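Local coordinates for beta sliding clamp (Caulobacter crescentus, PDB 5WCE), which probably encircles DNA as a ring-shaped head-to-tail homodimer and tethers DNA polymerases to it, making replication processive, at residues A78-L81 with Y82-R86; L143-L146 with I147-R151; P209-T212 with I213-R217. All blocks are in the same frame, centred on the assembly; numbering follows the deposited sequence.

Interaction 1: residues A78-L81 with Y82-R86; sequences AHTL and YEIVR
Four successive i to i+4 hydrogen bonds tie 78-81 to 82-86 in helix 78-87 of the N-terminal domain: Tyr82 N to Ala78 O, Glu83 N to His79 O, Ile84 N to Thr80 O and Val85 N to Leu81 O. The tightest is Glu83 N to His79 O at 2.8 Å, nearly straight at 165°.

Apolar contacts follow the same spacing. CG2 of Thr80, set anti to the backbone N while OG1 stays beside it, touches CD1 of Ile84 at 4.0 Å. One residue on, Leu81 CD1 lies 4.2 Å from Val85 CG2.

The ionic pair lies within 82-86. Arg86 grips Glu83 side-on, NH2 to OE1 at 2.9 Å and NE to OE2 at 3.1 Å; both oxygens are met on the syn side and lie close to the guanidinium plane. A bend at chi2 (-68°) turns the Glu83 carboxylate forward along the helix, toward Arg86.

Leu81 and Val85 pack inward on helix 14-25, and Thr80 and Ile84 meet strand 112-116. Ile84 and Glu83 also touch Thr285 in the C-terminal domain of the second subunit, as expected of a head-to-tail ring, so the two-point ion pair, probably limiting rotation of both charged groups, lies beside the subunit interface.

Interaction 2: residues L143-L146 with I147-R151; sequences LIRL and IDKTR
Lys149 crosses Arg145 one turn along in the C-terminal part of helix 140-148, in the central domain, and its side chain can be followed outward from the backbone. CB lies 3.3 Å from Arg145 O, the carbonyl that also accepts the Lys149 N-H. CG comes nearer still, 3.1 Å from Arg145 O, and meets Arg145 CG at 3.8 Å. A turn about CB-CG (chi2 -78°) bends the chain, which then runs extended, bringing CE to 4.1 Å from Arg145 CG and obliquely up to the guanidinium. NZ ends 5.3 Å from Arg145 NE, so the two like charges stay apart while the methylenes touch; NZ makes a weak hydrogen bond to Gln343 O, and Arg145 is paired with Asp367.

One residue earlier on each side, Ile144 and Asp148 run alongside each other, with Ile144 CG2 3.4 Å from Asp148 OD2; the carboxylate forms a salt bridge with Arg217 of helix 210-220. Leu146 O is taken by a side chain, Thr150 OG1 (2.8 Å, in the carbonyl plane), whose chi1 of 60° turns the hydroxyl back over the main chain. Ile147 O accepts from both Thr150 N and Arg151 N.

Leu143 and Ile147 pack on Met220 of helix 210-220, Leu146 and Thr150 face strand 188-195, and Arg145 and Lys149 rest on Val370 of strand 370-374, which, like Asp367, belongs to the C-terminal domain.

Interaction 3: residues P209-T212 with I213-R217; sequences PRKT and IAEAR
Lys211 and Glu215 rise from neighbouring turns of helix 210-220 in the central domain, one of the three related domains from which each subunit of this DNA-encircling processivity factor is built. Their side chains meet low down, CG to CG at 4.3 Å, and then part. Lys211 is fully extended, with all four torsions near 180°, whereas Glu215 bends at chi2 (-56°). The ends remain separate, Lys211 NZ lying 6.1 Å from Glu215 OE2. Each charge is instead paired with other residues: the lysine forms salt bridges with Asp55 and Glu29, and the glutamate with Arg218.

Thr212 and Ala216 line the side of the helix next to strand 243-248, where both pack on Leu245. Thr212 directs OG1 beside its own backbone N, to be hydrogen-bonded with Ser247, and leaves CG2 anti to that nitrogen. Ala216 CB sits over the turn, 3.3 Å from Thr212 O. Ile213 packs on Ile147 of helix 140-148.

Beneath the side chains the first turn begins at Pro209, the N-cap residue, whose ring leaves no N-H but whose carbonyl accepts from Ile213 N. Three further i to i+4 bonds follow, donated by Ala214, Glu215 and Ala216. The last of these is the shortest, with Ala216 N 2.8 Å from Thr212 O and an N-H...O angle of 167°.

The three contacts follow in series along the chain, each within a single helix: interaction 1 in helix 78-87 of the N-terminal domain, interactions 2 and 3 in helices 140-148 and 210-220 of the central domain. Interactions 2 and 3 touch, their centres 11 Å apart. Asp148 OD1 and Arg217 NE form a salt bridge at 2.8 Å, and Ile147 CG2 packs against Ile213 CG2 at 3.6 Å, joining the two helices. Interaction 1 stands apart, its centre 23 Å from interaction 3 and 31 Å from interaction 2. It touches the second subunit; no other chain touches the helix pair, which instead meets both flanking domains, N-terminal through 209-217 and C-terminal through 143-151.

Interaction 1: residues A78-L81 with Y82-R86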
loop_
_atom_site.group_PDB
_atom_site.type_symbol
_atom_site.label_atom_id
_atom_site.label_comp_id
_atom_site.label_asym_id
_atom_site.label_seq_id
_atom_site.Cartn_x
_atom_site.Cartn_y
_atom_site.Cartn_z
ATOM N N ALA A 78 12.650 15.860 12.629
ATOM C CA ALA A 78 11.352 15.401 13.100
ATOM C C ALA A 78 11.096 13.905 12.891
ATOM O O ALA A 78 10.819 13.183 13.852
ATOM C CB ALA A 78 10.260 16.198 12.444
ATOM N N HIS A 79 11.173 13.452 11.649
ATOM C CA HIS A 79 10.926 12.029 11.338
ATOM C C HIS A 79 11.961 11.137 12.048
ATOM O O HIS A 79 11.620 10.089 12.602
ATOM C CB HIS A 79 10.934 11.766 9.812
ATOM C CG HIS A 79 9.848 12.483 9.029
ATOM N ND1 HIS A 79 8.516 12.494 9.396
ATOM C CD2 HIS A 79 9.900 13.152 7.841
ATOM C CE1 HIS A 79 7.809 13.187 8.515
ATOM N NE2 HIS A 79 8.621 13.594 7.556
ATOM N N THR A 80 13.209 11.557 12.053
ATOM C CA THR A 80 14.254 10.776 12.714
ATOM C C THR A 80 14.017 10.650 14.224
ATOM O O THR A 80 14.119 9.537 14.811
ATOM C CB THR A 80 15.629 11.383 12.442
ATOM O OG1 THR A 80 15.867 11.345 11.022
ATOM C CG2 THR A 80 16.743 10.655 13.198
ATOM N N LEU A 81 13.704 11.768 14.864
ATOM C CA LEU A 81 13.329 11.701 16.255
ATOM C C LEU A 81 12.137 10.780 16.501
ATOM O O LEU A 81 12.198 9.933 17.399
ATOM C CB LEU A 81 13.034 13.082 16.820
ATOM C CG LEU A 81 12.875 13.179 18.334
ATOM C CD1 LEU A 81 14.001 12.550 19.102
ATOM C CD2 LEU A 81 12.760 14.630 18.780
ATOM N N TYR A 82 11.100 10.907 15.676
ATOM C CA TYR A 82 9.895 10.058 15.782
ATOM C C TYR A 82 10.269 8.556 15.652
ATOM O O TYR A 82 9.906 7.745 16.486
ATOM C CB TYR A 82 8.841 10.474 14.731
ATOM C CG TYR A 82 7.662 9.527 14.669
ATOM C CD1 TYR A 82 6.665 9.570 15.646
ATOM C CD2 TYR A 82 7.569 8.558 13.654
ATOM C CE1 TYR A 82 5.603 8.689 15.622
ATOM C CE2 TYR A 82 6.531 7.644 13.634
ATOM C CZ TYR A 82 5.544 7.710 14.608
ATOM O OH TYR A 82 4.492 6.801 14.560
ATOM N N GLU A 83 11.051 8.221 14.638
ATOM C CA GLU A 83 11.456 6.842 14.405
ATOM C C GLU A 83 12.302 6.263 15.515
ATOM O O GLU A 83 12.082 5.135 15.917
ATOM C CB GLU A 83 12.145 6.719 13.047
ATOM C CG GLU A 83 11.098 6.844 11.916
ATOM C CD GLU A 83 10.175 5.623 11.920
ATOM O OE1 GLU A 83 10.691 4.490 11.928
ATOM O OE2 GLU A 83 8.978 5.736 12.073
ATOM N N ILE A 84 13.235 7.049 16.047
ATOM C CA ILE A 84 14.040 6.588 17.179
ATOM C C ILE A 84 13.113 6.220 18.351
ATOM O O ILE A 84 13.207 5.150 18.945
ATOM C CB ILE A 84 15.056 7.665 17.628
ATOM C CG1 ILE A 84 16.213 7.806 16.608
ATOM C CG2 ILE A 84 15.655 7.350 19.017
ATOM C CD1 ILE A 84 17.029 9.067 16.805
ATOM N N VAL A 85 12.232 7.134 18.685
ATOM C CA VAL A 85 11.413 6.935 19.875
ATOM C C VAL A 85 10.458 5.742 19.698
ATOM O O VAL A 85 10.292 4.950 20.611
ATOM C CB VAL A 85 10.655 8.232 20.295
ATOM C CG1 VAL A 85 9.743 7.949 21.478
ATOM C CG2 VAL A 85 11.672 9.343 20.606
ATOM N N ARG A 86 9.891 5.629 18.523
ATOM C CA ARG A 86 9.045 4.503 18.165
ATOM C C ARG A 86 9.748 3.158 18.414
ATOM O O ARG A 86 9.139 2.218 18.870
ATOM C CB ARG A 86 8.625 4.609 16.697
ATOM C CG ARG A 86 7.391 3.781 16.354
ATOM C CD ARG A 86 7.019 3.845 14.883
ATOM N NE ARG A 86 8.133 3.439 14.024
ATOM C CZ ARG A 86 8.632 2.200 13.896
ATOM N NH1 ARG A 86 8.169 1.155 14.606
ATOM N NH2 ARG A 86 9.650 1.982 13.070
#

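Interaction 2: residues L143-L146 with I147-R151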
loop_
_atom_site.group_PDB
_atom_site.type_symbol
_atom_site.label_atom_id
_atom_site.label_comp_id
_atom_site.label_asym_id
_atom_site.label_seq_id
_atom_site.Cartn_x
_atom_site.Cartn_y
_atom_site.Cartn_z
ATOM N N LEU A 143 -18.005 17.893 13.091
ATOM C CA LEU A 143 -16.945 18.407 12.240
ATOM C C LEU A 143 -16.409 17.322 11.320
ATOM O O LEU A 143 -16.124 17.562 10.120
ATOM C CB LEU A 143 -15.851 19.059 13.102
ATOM C CG LEU A 143 -14.820 19.928 12.423
ATOM C CD1 LEU A 143 -15.534 20.990 11.603
ATOM C CD2 LEU A 143 -13.932 20.567 13.527
ATOM N N ILE A 144 -16.302 16.112 11.875
ATOM C CA ILE A 144 -15.844 14.958 11.114
ATOM C C ILE A 144 -16.818 14.731 9.929
ATOM O O ILE A 144 -16.363 14.520 8.836
ATOM C CB ILE A 144 -15.674 13.680 11.979
ATOM C CG1 ILE A 144 -14.364 13.759 12.780
ATOM C CG2 ILE A 144 -15.657 12.402 11.096
ATOM C CD1 ILE A 144 -14.209 12.634 13.821
ATOM N N ARG A 145 -18.104 14.817 10.183
ATOM C CA ARG A 145 -19.120 14.631 9.127
ATOM C C ARG A 145 -18.952 15.728 8.052
ATOM O O ARG A 145 -18.923 15.418 6.869
ATOM C CB ARG A 145 -20.519 14.613 9.698
ATOM C CG ARG A 145 -21.637 14.589 8.663
ATOM C CD ARG A 145 -23.013 14.607 9.289
ATOM N NE ARG A 145 -24.041 15.002 8.303
ATOM C CZ ARG A 145 -24.308 16.262 7.957
ATOM N NH1 ARG A 145 -23.600 17.302 8.450
ATOM N NH2 ARG A 145 -25.248 16.518 7.045
ATOM N N LEU A 146 -18.800 16.987 8.459
ATOM C CA LEU A 146 -18.595 18.056 7.481
ATOM C C LEU A 146 -17.476 17.776 6.533
ATOM O O LEU A 146 -17.608 18.006 5.305
ATOM C CB LEU A 146 -18.425 19.440 8.141
ATOM C CG LEU A 146 -19.589 20.079 8.895
ATOM C CD1 LEU A 146 -19.209 21.482 9.353
ATOM C CD2 LEU A 146 -20.899 20.124 8.101
ATOM N N ILE A 147 -16.355 17.282 7.078
ATOM C CA ILE A 147 -15.205 16.984 6.290
ATOM C C ILE A 147 -15.388 15.710 5.439
ATOM O O ILE A 147 -15.163 15.721 4.208
ATOM C CB ILE A 147 -13.910 16.900 7.166
ATOM C CG1 ILE A 147 -13.582 18.282 7.716
ATOM C CG2 ILE A 147 -12.748 16.362 6.370
ATOM C CD1 ILE A 147 -12.575 18.259 8.876
ATOM N N ASP A 148 -15.788 14.620 6.086
ATOM C CA ASP A 148 -15.881 13.337 5.362
ATOM C C ASP A 148 -16.931 13.344 4.218
ATOM O O ASP A 148 -16.727 12.697 3.191
ATOM C CB ASP A 148 -16.136 12.176 6.306
ATOM C CG ASP A 148 -14.894 11.805 7.174
ATOM O OD1 ASP A 148 -13.821 12.428 6.992
ATOM O OD2 ASP A 148 -15.058 10.931 8.068
ATOM N N LYS A 149 -18.003 14.087 4.393
ATOM C CA LYS A 149 -19.016 14.276 3.340
ATOM C C LYS A 149 -18.564 15.082 2.134
ATOM O O LYS A 149 -19.215 15.031 1.099
ATOM C CB LYS A 149 -20.279 14.896 3.914
ATOM C CG LYS A 149 -20.993 14.081 4.981
ATOM C CD LYS A 149 -21.804 12.942 4.381
ATOM C CE LYS A 149 -22.678 12.317 5.438
ATOM N NZ LYS A 149 -23.227 11.032 4.935
ATOM N N THR A 150 -17.477 15.862 2.240
ATOM C CA THR A 150 -17.100 16.809 1.179
ATOM C C THR A 150 -15.669 16.732 0.653
ATOM O O THR A 150 -15.409 17.170 -0.445
ATOM C CB THR A 150 -17.303 18.254 1.657
ATOM O OG1 THR A 150 -16.484 18.487 2.822
ATOM C CG2 THR A 150 -18.766 18.491 1.990
ATOM N N ARG A 151 -14.721 16.191 1.414
ATOM C CA ARG A 151 -13.311 16.495 1.094
ATOM C C ARG A 151 -12.827 15.797 -0.186
ATOM O O ARG A 151 -11.943 16.285 -0.857
ATOM C CB ARG A 151 -12.402 16.160 2.270
ATOM C CG ARG A 151 -12.104 14.730 2.441
ATOM C CD ARG A 151 -11.273 14.389 3.655
ATOM N NE ARG A 151 -9.869 14.484 3.411
ATOM C CZ ARG A 151 -8.929 13.751 4.033
ATOM N NH1 ARG A 151 -9.235 12.840 4.969
ATOM N NH2 ARG A 151 -7.677 13.937 3.692
#

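Interaction 3: residues P209-T212 with I213-R217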
loop_
_atom_site.group_PDB
_atom_site.type_symbol
_atom_site.label_atom_id
_atom_site.label_comp_id
_atom_site.label_asym_id
_atom_site.label_seq_id
_atom_site.Cartn_x
_atom_site.Cartn_y
_atom_site.Cartn_z
ATOM N N PRO A 209 -7.103 25.228 3.312
ATOM C CA PRO A 209 -6.313 24.402 2.376
ATOM C C PRO A 209 -6.519 22.896 2.515
ATOM O O PRO A 209 -6.732 22.373 3.620
ATOM C CB PRO A 209 -4.851 24.785 2.708
ATOM C CG PRO A 209 -4.959 26.171 3.229
ATOM C CD PRO A 209 -6.248 26.188 4.041
ATOM N N ARG A 210 -6.431 22.209 1.376
ATOM C CA ARG A 210 -6.599 20.771 1.329
ATOM C C ARG A 210 -5.769 20.056 2.363
ATOM O O ARG A 210 -6.287 19.219 3.103
ATOM C CB ARG A 210 -6.312 20.239 -0.095
ATOM C CG ARG A 210 -6.472 18.737 -0.253
ATOM C CD ARG A 210 -6.008 18.247 -1.624
ATOM N NE ARG A 210 -4.589 18.563 -1.872
ATOM C CZ ARG A 210 -4.089 19.539 -2.649
ATOM N NH1 ARG A 210 -4.843 20.368 -3.385
ATOM N NH2 ARG A 210 -2.743 19.675 -2.710
ATOM N N LYS A 211 -4.479 20.366 2.423
ATOM C CA LYS A 211 -3.610 19.684 3.374
ATOM C C LYS A 211 -4.017 19.979 4.815
ATOM O O LYS A 211 -3.929 19.125 5.696
ATOM C CB LYS A 211 -2.131 20.009 3.105
ATOM C CG LYS A 211 -1.197 19.330 4.119
ATOM C CD LYS A 211 0.283 19.594 3.857
ATOM C CE LYS A 211 1.149 19.061 4.989
ATOM N NZ LYS A 211 2.578 19.453 4.746
ATOM N N THR A 212 -4.442 21.212 5.080
ATOM C CA THR A 212 -4.901 21.582 6.422
ATOM C C THR A 212 -6.102 20.779 6.892
ATOM O O THR A 212 -6.165 20.340 8.026
ATOM C CB THR A 212 -5.249 23.103 6.463
ATOM O OG1 THR A 212 -4.065 23.871 6.071
ATOM C CG2 THR A 212 -5.761 23.500 7.865
ATOM N N ILE A 213 -7.062 20.597 5.984
ATOM C CA ILE A 213 -8.225 19.730 6.250
ATOM C C ILE A 213 -7.758 18.309 6.573
ATOM O O ILE A 213 -8.253 17.713 7.502
ATOM C CB ILE A 213 -9.224 19.783 5.069
ATOM C CG1 ILE A 213 -9.902 21.150 5.034
ATOM C CG2 ILE A 213 -10.212 18.615 5.122
ATOM C CD1 ILE A 213 -10.756 21.481 6.245
ATOM N N ALA A 214 -6.794 17.801 5.829
ATOM C CA ALA A 214 -6.330 16.448 5.992
ATOM C C ALA A 214 -5.697 16.271 7.374
ATOM O O ALA A 214 -6.015 15.328 8.101
ATOM C CB ALA A 214 -5.349 16.080 4.902
ATOM N N GLU A 215 -4.849 17.229 7.749
ATOM C CA GLU A 215 -4.150 17.175 9.014
ATOM C C GLU A 215 -5.111 17.400 10.161
ATOM O O GLU A 215 -5.027 16.693 11.174
ATOM C CB GLU A 215 -2.981 18.177 9.036
ATOM C CG GLU A 215 -1.866 17.823 8.059
ATOM C CD GLU A 215 -1.334 16.426 8.315
ATOM O OE1 GLU A 215 -1.016 16.185 9.478
ATOM O OE2 GLU A 215 -1.327 15.562 7.394
ATOM N N ALA A 216 -6.045 18.357 10.021
ATOM C CA ALA A 216 -7.099 18.517 11.031
ATOM C C ALA A 216 -7.951 17.268 11.233
ATOM O O ALA A 216 -8.267 16.872 12.373
ATOM C CB ALA A 216 -8.014 19.743 10.723
ATOM N N ARG A 217 -8.322 16.648 10.120
ATOM C CA ARG A 217 -9.133 15.458 10.167
ATOM C C ARG A 217 -8.374 14.321 10.878
ATOM O O ARG A 217 -8.969 13.599 11.660
ATOM C CB ARG A 217 -9.513 15.038 8.723
ATOM C CG ARG A 217 -10.363 13.758 8.637
ATOM C CD ARG A 217 -11.668 13.879 9.407
ATOM N NE ARG A 217 -12.368 12.621 9.329
ATOM C CZ ARG A 217 -12.223 11.588 10.151
ATOM N NH1 ARG A 217 -11.368 11.644 11.149
ATOM N NH2 ARG A 217 -12.959 10.486 9.983
#